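Local coordinates for ABC transporter, substrate-binding protein (Clostridium perfringens, PDB 4EDP), which probably binds a solute outside the cell membrane and hands it to the membrane-embedded part of an ABC importer, the identity of that solute being unestablished, at residues I141-D146 / I231-A236; I170-T175 / N344-I349; D192-N197 / V329-F334. One frame throughout, in Å; residues are numbered along the deposited sequence.

Contact 1. Residues I141-D146 / I231-A236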
loop_
_atom_site.group_PDB
_atom_site.type_symbol
_atom_site.label_atom_id
_atom_site.label_comp_id
_atom_site.label_asym_id
_atom_site.label_seq_id
_atom_site.Cartn_x
_atom_site.Cartn_y
_atom_site.Cartn_z
ATOM N N ILE A 141 -7.377 3.112 -1.882
ATOM C CA ILE A 141 -7.983 3.067 -3.200
ATOM C C ILE A 141 -9.355 3.719 -3.153
ATOM O O ILE A 141 -9.865 4.053 -2.089
ATOM C CB ILE A 141 -8.117 1.629 -3.742
ATOM C CG1 ILE A 141 -8.846 0.732 -2.735
ATOM C CG2 ILE A 141 -6.709 1.051 -4.091
ATOM C CD1 ILE A 141 -9.095 -0.665 -3.240
ATOM N N GLY A 142 -9.921 3.926 -4.328
ATOM C CA GLY A 142 -11.249 4.478 -4.467
ATOM C C GLY A 142 -11.720 4.098 -5.843
ATOM O O GLY A 142 -11.007 3.391 -6.592
ATOM N N ILE A 143 -12.939 4.518 -6.169
ATOM C CA ILE A 143 -13.463 4.303 -7.514
ATOM C C ILE A 143 -13.365 5.668 -8.215
ATOM O O ILE A 143 -14.075 6.627 -7.876
ATOM C CB ILE A 143 -14.924 3.844 -7.538
ATOM C CG1 ILE A 143 -15.121 2.583 -6.678
ATOM C CG2 ILE A 143 -15.347 3.587 -9.004
ATOM C CD1 ILE A 143 -16.589 2.144 -6.544
ATOM N N VAL A 144 -12.453 5.772 -9.164
ATOM C CA VAL A 144 -12.299 6.995 -9.936
ATOM C C VAL A 144 -13.360 6.910 -11.004
ATOM O O VAL A 144 -13.411 5.924 -11.757
ATOM C CB VAL A 144 -10.895 7.104 -10.539
ATOM C CG1 VAL A 144 -10.758 8.421 -11.386
ATOM C CG2 VAL A 144 -9.876 7.040 -9.420
ATOM N N VAL A 145 -14.218 7.927 -11.065
ATOM C CA VAL A 145 -15.357 7.936 -11.957
ATOM C C VAL A 145 -15.485 9.188 -12.796
ATOM O O VAL A 145 -15.228 10.290 -12.315
ATOM C CB VAL A 145 -16.688 7.842 -11.107
ATOM C CG1 VAL A 145 -17.940 7.914 -12.018
ATOM C CG2 VAL A 145 -16.717 6.576 -10.255
ATOM N N ASP A 146 -15.854 9.018 -14.068
ATOM C CA ASP A 146 -16.138 10.155 -14.965
ATOM C C ASP A 146 -17.652 10.349 -14.823
ATOM O O ASP A 146 -18.426 9.581 -15.378
ATOM C CB ASP A 146 -15.792 9.827 -16.418
ATOM C CG ASP A 146 -16.249 10.903 -17.384
ATOM O OD1 ASP A 146 -16.735 11.967 -16.935
ATOM O OD2 ASP A 146 -16.151 10.669 -18.612
ATOM N N ILE A 231 -12.817 4.056 -20.695
ATOM C CA ILE A 231 -13.426 3.651 -19.437
ATOM C C ILE A 231 -14.110 4.855 -18.809
ATOM O O ILE A 231 -13.758 6.007 -19.081
ATOM C CB ILE A 231 -12.405 3.034 -18.425
ATOM C CG1 ILE A 231 -11.285 4.032 -18.093
ATOM C CG2 ILE A 231 -11.808 1.722 -18.960
ATOM C CD1 ILE A 231 -10.223 3.521 -17.100
ATOM N N VAL A 232 -15.105 4.551 -17.987
ATOM C CA VAL A 232 -15.884 5.508 -17.205
ATOM C C VAL A 232 -15.494 5.402 -15.731
ATOM O O VAL A 232 -15.689 6.342 -14.960
ATOM C CB VAL A 232 -17.386 5.171 -17.309
ATOM C CG1 VAL A 232 -18.182 5.814 -16.202
ATOM C CG2 VAL A 232 -17.911 5.568 -18.697
ATOM N N ALA A 233 -14.975 4.239 -15.328
ATOM C CA ALA A 233 -14.588 4.013 -13.927
ATOM C C ALA A 233 -13.392 3.094 -13.762
ATOM O O ALA A 233 -13.147 2.215 -14.592
ATOM C CB ALA A 233 -15.775 3.419 -13.133
ATOM N N ALA A 234 -12.635 3.308 -12.694
ATOM C CA ALA A 234 -11.513 2.430 -12.372
ATOM C C ALA A 234 -11.303 2.315 -10.869
ATOM O O ALA A 234 -11.467 3.298 -10.133
ATOM C CB ALA A 234 -10.193 2.916 -13.037
ATOM N N VAL A 235 -10.981 1.118 -10.404
ATOM C CA VAL A 235 -10.599 0.942 -9.007
ATOM C C VAL A 235 -9.126 1.342 -9.040
ATOM O O VAL A 235 -8.336 0.724 -9.751
ATOM C CB VAL A 235 -10.768 -0.499 -8.517
ATOM C CG1 VAL A 235 -10.141 -0.678 -7.145
ATOM C CG2 VAL A 235 -12.234 -0.902 -8.533
ATOM N N ALA A 236 -8.756 2.373 -8.296
ATOM C CA ALA A 236 -7.408 2.895 -8.365
ATOM C C ALA A 236 -6.955 3.580 -7.081
ATOM O O ALA A 236 -7.757 4.037 -6.280
ATOM C CB ALA A 236 -7.338 3.887 -9.498
HETATM O O HOH W 1 -14.319 8.402 -19.961
#
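G142 and A236 bond to each other in both directions: G142 N donates to A236 O at 2.9 Å and A236 N returns a bond to G142 O at 3.0 Å. Two residues on, V144 and A234 repeat the exchange, with V144 N to A234 O at 2.8 Å. Past the regular pairing, D146 N still reaches V232 O at 2.8 Å. These bonds define an antiparallel ladder, as the 162° between strand directions and the 4.6 Å approach of the axes confirm. The non-hydrogen-bonded pairs I143/V235 and V145/A233 turn their backbone polar groups outward: I143 bonds to V254, V145 to I252 and A233 to K167 and A169, while V235 O accepts from the hydroxyl of Y216 and I141 O is bonded to T260 OG1. Past the last bridge, water 1 links the two segments, donating to I231 O at 2.6 Å and, more loosely, to D146 OD2. The other carboxylate oxygen, D146 OD1, bonds to S148 OG, so both oxygens have a partner.

Side-chain packing follows the alternation. On the side of V144 and A236, V144 CG2 meets A236 CB at 4.0 Å; on the side of I143 and A233, I143 CG2 lies over A233 CB. I141 swings CG1 between its own N and carbonyl carbon (chi1 53°), which carries CD1 to V235 CG1 at 4.0 Å, the two chains crossing at a slant.

The pair lies in the interior of a mixed sheet. Strand 233-237 has strand 168-171 running parallel on its other side, helix 219-227 packs through F226 and L222 against V144 and A236, and helix 178-189 meets I141 and V235 through I184 and M181.

Contact 2. Residues I170-T175 / N344-I349; sequences IPDITT and NNWNRI
D172 OD2 is gripped by three donors and links the turn to the helix. T174 OG1 donates to it at 2.9 Å, using the lone pair that points away from OD1; T174 N adds a weak bond at 3.4 Å, of the Asx-turn kind; and water 2 donates to OD2 at 2.8 Å. The same water donates to N347 OD1 at 2.8 Å, making a solvent bridge to helix 332-350. The backbone oxygen D172 O accepts from both T175 N and T175 OG1, closing the type I turn of D172 to T175.

The direct polar link is W346 NE1 to D172 OD1. At 2.8 Å it is short, but the N-H points off-line at 127°, so it counts as weak; the carboxylate and indole planes are nearly perpendicular. OD1 also has T215 OG1 as a weak partner.

Apolar contact does most of the joining. W346 sets CG anti to its backbone N (chi1 -179°), which sends the indole from the helix toward the turn. There I173 lies over one face: its CB is 3.6 Å from the centroid of the five-membered ring and 14° off the normal, a CH-pi contact, while I173 CG2 reaches over CD1. At the far end of the indole, I170 CD1 packs against W346 CH2 at 3.9 Å. P171 O lies 3.3 Å from W346 CZ2, buried and without a polar partner in the model. L205, T215 and M181 also touch the tryptophan side chain.

Chemically, this is a buried indole with its N-H turned to an aspartate: shape and CH-pi packing seat the ring, and the aspartate, held by its own turn, is probably in its charged form with several donors sharing that charge.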
loop_
_atom_site.group_PDB
_atom_site.type_symbol
_atom_site.label_atom_id
_atom_site.label_comp_id
_atom_site.label_asym_id
_atom_site.label_seq_id
_atom_site.Cartn_x
_atom_site.Cartn_y
_atom_site.Cartn_z
ATOM N N ILE A 170 -9.662 -2.484 -13.601
ATOM C CA ILE A 170 -9.358 -2.946 -12.253
ATOM C C ILE A 170 -7.869 -3.332 -12.197
ATOM O O ILE A 170 -7.258 -3.686 -13.213
ATOM C CB ILE A 170 -10.267 -4.124 -11.812
ATOM C CG1 ILE A 170 -10.002 -5.376 -12.653
ATOM C CG2 ILE A 170 -11.770 -3.708 -11.897
ATOM C CD1 ILE A 170 -10.912 -6.597 -12.328
ATOM N N PRO A 171 -7.267 -3.230 -11.011
ATOM C CA PRO A 171 -5.871 -3.582 -10.868
ATOM C C PRO A 171 -5.647 -5.074 -11.012
ATOM O O PRO A 171 -6.477 -5.884 -10.557
ATOM C CB PRO A 171 -5.544 -3.134 -9.434
ATOM C CG PRO A 171 -6.819 -3.236 -8.725
ATOM C CD PRO A 171 -7.844 -2.773 -9.735
ATOM N N ASP A 172 -4.536 -5.447 -11.636
ATOM C CA ASP A 172 -4.235 -6.852 -11.822
ATOM C C ASP A 172 -3.856 -7.483 -10.487
ATOM O O ASP A 172 -3.417 -6.793 -9.550
ATOM C CB ASP A 172 -3.088 -7.043 -12.810
ATOM C CG ASP A 172 -2.920 -8.490 -13.209
ATOM O OD1 ASP A 172 -3.909 -9.095 -13.675
ATOM O OD2 ASP A 172 -1.804 -9.013 -13.041
ATOM N N ILE A 173 -4.030 -8.793 -10.404
ATOM C CA ILE A 173 -3.724 -9.543 -9.182
ATOM C C ILE A 173 -2.286 -9.365 -8.704
ATOM O O ILE A 173 -2.030 -9.423 -7.493
ATOM C CB ILE A 173 -4.035 -11.046 -9.370
ATOM C CG1 ILE A 173 -3.989 -11.788 -8.030
ATOM C CG2 ILE A 173 -3.095 -11.670 -10.414
ATOM C CD1 ILE A 173 -5.033 -11.256 -6.972
ATOM N N THR A 174 -1.355 -9.124 -9.628
ATOM C CA THR A 174 0.064 -8.962 -9.290
ATOM C C THR A 174 0.474 -7.566 -8.800
ATOM O O THR A 174 1.637 -7.346 -8.471
ATOM C CB THR A 174 0.963 -9.319 -10.516
ATOM O OG1 THR A 174 0.664 -8.442 -11.610
ATOM C CG2 THR A 174 0.733 -10.755 -10.946
ATOM N N THR A 175 -0.476 -6.641 -8.737
ATOM C CA THR A 175 -0.215 -5.262 -8.322
ATOM C C THR A 175 -0.543 -5.098 -6.853
ATOM O O THR A 175 -1.161 -5.972 -6.238
ATOM C CB THR A 175 -1.099 -4.256 -9.089
ATOM O OG1 THR A 175 -2.468 -4.440 -8.708
ATOM C CG2 THR A 175 -0.934 -4.417 -10.619
ATOM N N ASN A 344 -3.447 -18.014 -10.063
ATOM C CA ASN A 344 -3.930 -19.007 -11.024
ATOM C C ASN A 344 -5.398 -18.764 -11.369
ATOM O O ASN A 344 -5.765 -18.688 -12.542
ATOM C CB ASN A 344 -3.746 -20.431 -10.490
ATOM C CG ASN A 344 -2.300 -20.884 -10.501
ATOM O OD1 ASN A 344 -1.425 -20.179 -10.998
ATOM N ND2 ASN A 344 -2.046 -22.082 -9.978
ATOM N N ASN A 345 -6.229 -18.633 -10.344
ATOM C CA ASN A 345 -7.670 -18.383 -10.533
ATOM C C ASN A 345 -7.942 -17.097 -11.314
ATOM O O ASN A 345 -8.790 -17.064 -12.212
ATOM C CB ASN A 345 -8.380 -18.252 -9.189
ATOM C CG ASN A 345 -8.649 -19.587 -8.509
ATOM O OD1 ASN A 345 -8.664 -20.639 -9.147
ATOM N ND2 ASN A 345 -8.918 -19.533 -7.202
ATOM N N TRP A 346 -7.221 -16.041 -10.955
ATOM C CA TRP A 346 -7.384 -14.725 -11.584
ATOM C C TRP A 346 -7.062 -14.787 -13.064
ATOM O O TRP A 346 -7.857 -14.355 -13.897
ATOM C CB TRP A 346 -6.456 -13.718 -10.913
ATOM C CG TRP A 346 -6.543 -12.314 -11.452
ATOM C CD1 TRP A 346 -5.905 -11.812 -12.560
ATOM C CD2 TRP A 346 -7.269 -11.215 -10.874
ATOM N NE1 TRP A 346 -6.203 -10.478 -12.705
ATOM C CE2 TRP A 346 -7.029 -10.086 -11.679
ATOM C CE3 TRP A 346 -8.080 -11.077 -9.740
ATOM C CZ2 TRP A 346 -7.593 -8.843 -11.403
ATOM C CZ3 TRP A 346 -8.641 -9.846 -9.459
ATOM C CH2 TRP A 346 -8.397 -8.738 -10.291
ATOM N N ASN A 347 -5.888 -15.322 -13.383
ATOM C CA ASN A 347 -5.467 -15.440 -14.770
ATOM C C ASN A 347 -6.409 -16.321 -15.591
ATOM O O ASN A 347 -6.693 -16.014 -16.738
ATOM C CB ASN A 347 -4.020 -15.941 -14.855
ATOM C CG ASN A 347 -3.010 -14.905 -14.364
ATOM O OD1 ASN A 347 -3.304 -13.710 -14.333
ATOM N ND2 ASN A 347 -1.812 -15.355 -14.008
ATOM N N ARG A 348 -6.884 -17.414 -15.006
ATOM C CA ARG A 348 -7.819 -18.303 -15.683
ATOM C C ARG A 348 -9.091 -17.539 -16.037
ATOM O O ARG A 348 -9.635 -17.687 -17.129
ATOM C CB ARG A 348 -8.145 -19.498 -14.781
ATOM C CG ARG A 348 -9.221 -20.450 -15.302
ATOM C CD ARG A 348 -9.404 -21.625 -14.346
ATOM N NE ARG A 348 -9.718 -21.185 -12.987
ATOM C CZ ARG A 348 -10.942 -20.899 -12.544
ATOM N NH1 ARG A 348 -11.994 -21.005 -13.349
ATOM N NH2 ARG A 348 -11.117 -20.494 -11.290
ATOM N N ILE A 349 -9.541 -16.698 -15.114
ATOM C CA ILE A 349 -10.758 -15.910 -15.294
ATOM C C ILE A 349 -10.648 -14.681 -16.167
ATOM O O ILE A 349 -11.492 -14.450 -17.029
ATOM C CB ILE A 349 -11.265 -15.359 -13.947
ATOM C CG1 ILE A 349 -11.894 -16.465 -13.123
ATOM C CG2 ILE A 349 -12.300 -14.288 -14.183
ATOM C CD1 ILE A 349 -12.386 -15.973 -11.776
HETATM O O HOH W 2 -1.548 -11.606 -14.070
#

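Contact 3. Residues D192-N197 / V329-F334; sequences DVKTDN and VIDFKF. With ACT (acetate ion), chain G.
The contact joins the starts of two helices: K194, in the first turn of helix 193-196, reaches D331, the N-cap of helix 332-350. K194 NZ donates to D331 OD2 at 2.8 Å, a salt bridge that uses the lone pair directed away from the other oxygen; the two side chains cross at about a right angle. D331 OD1 is meanwhile spent on its own helix, accepting from F334 N at 3.2 Å and more weakly from K333 N, with F334 N coming from well above the carboxylate plane. The carboxylate is thus divided: one oxygen caps, the other pairs with the lysine. In the partner helix, the N-cap residue D192 accepts from K194 N through OD2 at 2.9 Å.

On its way to D331 the lysine runs alongside F334, pointing the opposite way. Its chain is extended beyond CG: K194 CG stands 3.7 Å from the ring centroid and 2° off the normal, a CH-pi contact centred on the face, and CE continues over F334 CB. V193 CG2 touches F334 CE2 at 3.8 Å, joining the ring to the buried side, where V193 also meets E183 and A186 of helix 178-189.

An acetate ion, probably from the crystallisation liquor, sits between the segments. Its atom O accepts from D331 N at 2.9 Å along a straight N-H line (180°), and its CH3 packs on V193 CG2 at 3.5 Å.

The geometry is that of a surface lysine whose aliphatic stem lies over an aromatic face while its NZ, beyond the ring, pairs with an N-cap aspartate.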
loop_
_atom_site.group_PDB
_atom_site.type_symbol
_atom_site.label_atom_id
_atom_site.label_comp_id
_atom_site.label_asym_id
_atom_site.label_seq_id
_atom_site.Cartn_x
_atom_site.Cartn_y
_atom_site.Cartn_z
ATOM N N ASP A 192 -16.393 -14.294 3.453
ATOM C CA ASP A 192 -15.024 -13.838 3.718
ATOM C C ASP A 192 -14.022 -14.786 3.057
ATOM O O ASP A 192 -14.242 -15.981 3.042
ATOM C CB ASP A 192 -14.732 -13.823 5.208
ATOM C CG ASP A 192 -13.401 -13.164 5.527
ATOM O OD1 ASP A 192 -13.300 -11.913 5.411
ATOM O OD2 ASP A 192 -12.453 -13.878 5.917
ATOM N N VAL A 193 -12.902 -14.270 2.556
ATOM C CA VAL A 193 -11.943 -15.166 1.883
ATOM C C VAL A 193 -11.347 -16.216 2.832
ATOM O O VAL A 193 -10.867 -17.246 2.376
ATOM C CB VAL A 193 -10.823 -14.391 1.164
ATOM C CG1 VAL A 193 -11.416 -13.479 0.081
ATOM C CG2 VAL A 193 -9.984 -13.594 2.175
ATOM N N LYS A 194 -11.369 -15.969 4.141
ATOM C CA LYS A 194 -10.818 -16.964 5.069
ATOM C C LYS A 194 -11.771 -18.148 5.260
ATOM O O LYS A 194 -11.375 -19.186 5.787
ATOM C CB LYS A 194 -10.452 -16.352 6.419
ATOM C CG LYS A 194 -9.299 -15.373 6.355
ATOM C CD LYS A 194 -8.920 -14.855 7.720
ATOM C CE LYS A 194 -7.675 -13.995 7.650
ATOM N NZ LYS A 194 -7.239 -13.512 9.000
ATOM N N THR A 195 -13.019 -17.996 4.840
ATOM C CA THR A 195 -13.992 -19.078 4.957
ATOM C C THR A 195 -13.865 -20.107 3.843
ATOM O O THR A 195 -13.974 -21.310 4.079
ATOM C CB THR A 195 -15.428 -18.499 4.945
ATOM O OG1 THR A 195 -15.597 -17.665 6.108
ATOM C CG2 THR A 195 -16.469 -19.610 4.956
ATOM N N ASP A 196 -13.636 -19.629 2.619
ATOM C CA ASP A 196 -13.563 -20.518 1.463
ATOM C C ASP A 196 -12.344 -20.283 0.561
ATOM O O ASP A 196 -12.353 -20.656 -0.619
ATOM C CB ASP A 196 -14.838 -20.358 0.636
ATOM C CG ASP A 196 -14.944 -18.982 -0.053
ATOM O OD1 ASP A 196 -14.118 -18.070 0.227
ATOM O OD2 ASP A 196 -15.883 -18.806 -0.864
ATOM N N ASN A 197 -11.316 -19.662 1.130
ATOM C CA ASN A 197 -10.086 -19.372 0.411
ATOM C C ASN A 197 -10.296 -18.477 -0.822
ATOM O O ASN A 197 -9.414 -18.385 -1.680
ATOM C CB ASN A 197 -9.356 -20.687 0.094
ATOM C CG ASN A 197 -8.915 -21.413 1.362
ATOM O OD1 ASN A 197 -8.457 -20.776 2.311
ATOM N ND2 ASN A 197 -9.041 -22.740 1.382
ATOM N N VAL A 329 -8.338 -3.374 6.342
ATOM C CA VAL A 329 -6.944 -3.773 6.133
ATOM C C VAL A 329 -6.892 -5.246 5.723
ATOM O O VAL A 329 -7.785 -6.027 6.052
ATOM C CB VAL A 329 -6.052 -3.539 7.366
ATOM C CG1 VAL A 329 -6.011 -2.013 7.727
ATOM C CG2 VAL A 329 -6.527 -4.357 8.530
ATOM N N ILE A 330 -5.836 -5.616 5.024
ATOM C CA ILE A 330 -5.668 -6.988 4.544
ATOM C C ILE A 330 -4.681 -7.775 5.398
ATOM O O ILE A 330 -3.671 -7.238 5.826
ATOM C CB ILE A 330 -5.227 -6.983 3.080
ATOM C CG1 ILE A 330 -6.374 -6.426 2.211
ATOM C CG2 ILE A 330 -4.865 -8.384 2.598
ATOM C CD1 ILE A 330 -6.032 -6.336 0.764
ATOM N N ASP A 331 -4.999 -9.041 5.671
ATOM C CA ASP A 331 -4.098 -9.906 6.427
ATOM C C ASP A 331 -3.173 -10.588 5.432
ATOM O O ASP A 331 -3.558 -11.579 4.789
ATOM C CB ASP A 331 -4.903 -10.955 7.199
ATOM C CG ASP A 331 -4.028 -11.957 7.943
ATOM O OD1 ASP A 331 -2.788 -11.958 7.771
ATOM O OD2 ASP A 331 -4.599 -12.778 8.700
ATOM N N PHE A 332 -1.965 -10.054 5.276
ATOM C CA PHE A 332 -1.024 -10.638 4.314
ATOM C C PHE A 332 -0.424 -11.985 4.700
ATOM O O PHE A 332 0.084 -12.717 3.841
ATOM C CB PHE A 332 0.010 -9.618 3.865
ATOM C CG PHE A 332 -0.525 -8.693 2.854
ATOM C CD1 PHE A 332 -0.602 -9.085 1.526
ATOM C CD2 PHE A 332 -1.013 -7.456 3.213
ATOM C CE1 PHE A 332 -1.121 -8.245 0.583
ATOM C CE2 PHE A 332 -1.533 -6.624 2.283
ATOM C CZ PHE A 332 -1.595 -7.013 0.962
ATOM N N LYS A 333 -0.493 -12.339 5.976
ATOM C CA LYS A 333 -0.039 -13.649 6.376
ATOM C C LYS A 333 -0.978 -14.644 5.678
ATOM O O LYS A 333 -0.536 -15.630 5.065
ATOM C CB LYS A 333 -0.090 -13.833 7.892
ATOM C CG LYS A 333 0.527 -15.151 8.346
ATOM C CD LYS A 333 0.623 -15.303 9.856
ATOM C CE LYS A 333 1.309 -16.628 10.179
ATOM N NZ LYS A 333 1.578 -16.835 11.628
ATOM N N PHE A 334 -2.279 -14.380 5.759
ATOM C CA PHE A 334 -3.250 -15.251 5.114
ATOM C C PHE A 334 -3.201 -15.163 3.588
ATOM O O PHE A 334 -3.109 -16.185 2.912
ATOM C CB PHE A 334 -4.685 -14.987 5.580
ATOM C CG PHE A 334 -5.696 -15.820 4.844
ATOM C CD1 PHE A 334 -5.904 -17.138 5.197
ATOM C CD2 PHE A 334 -6.354 -15.312 3.735
ATOM C CE1 PHE A 334 -6.801 -17.927 4.476
ATOM C CE2 PHE A 334 -7.245 -16.094 3.011
ATOM C CZ PHE A 334 -7.468 -17.390 3.379
HETATM C C ACT G . -8.318 -10.621 5.480
HETATM O O ACT G . -7.489 -10.090 4.751
HETATM O OXT ACT G . -8.240 -10.328 6.698
HETATM C CH3 ACT G . -9.382 -11.511 4.910
#

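Overall arrangement
Along the chain the segments come in the order 141-146, 170-175, 192-197, 231-236, 329-334 and 344-349, so contact 1 interleaves with both others, while contact 3 lies within the span of contact 2. Contacts 1 and 2 have centres 18 Å apart and touch, V235 O lying 3.5 Å from P171 CD, because strands 233-237 and 168-171 are neighbours in one sheet. Contacts 2 and 3, centres 16 Å apart, share helix 332-350, near its end and at its start. Contacts 1 and 3 are 24 Å apart between centres. The C-terminal helix thus packs back onto a sheet built earlier in the chain, consistent with one lobe of a periplasmic-binding-protein fold.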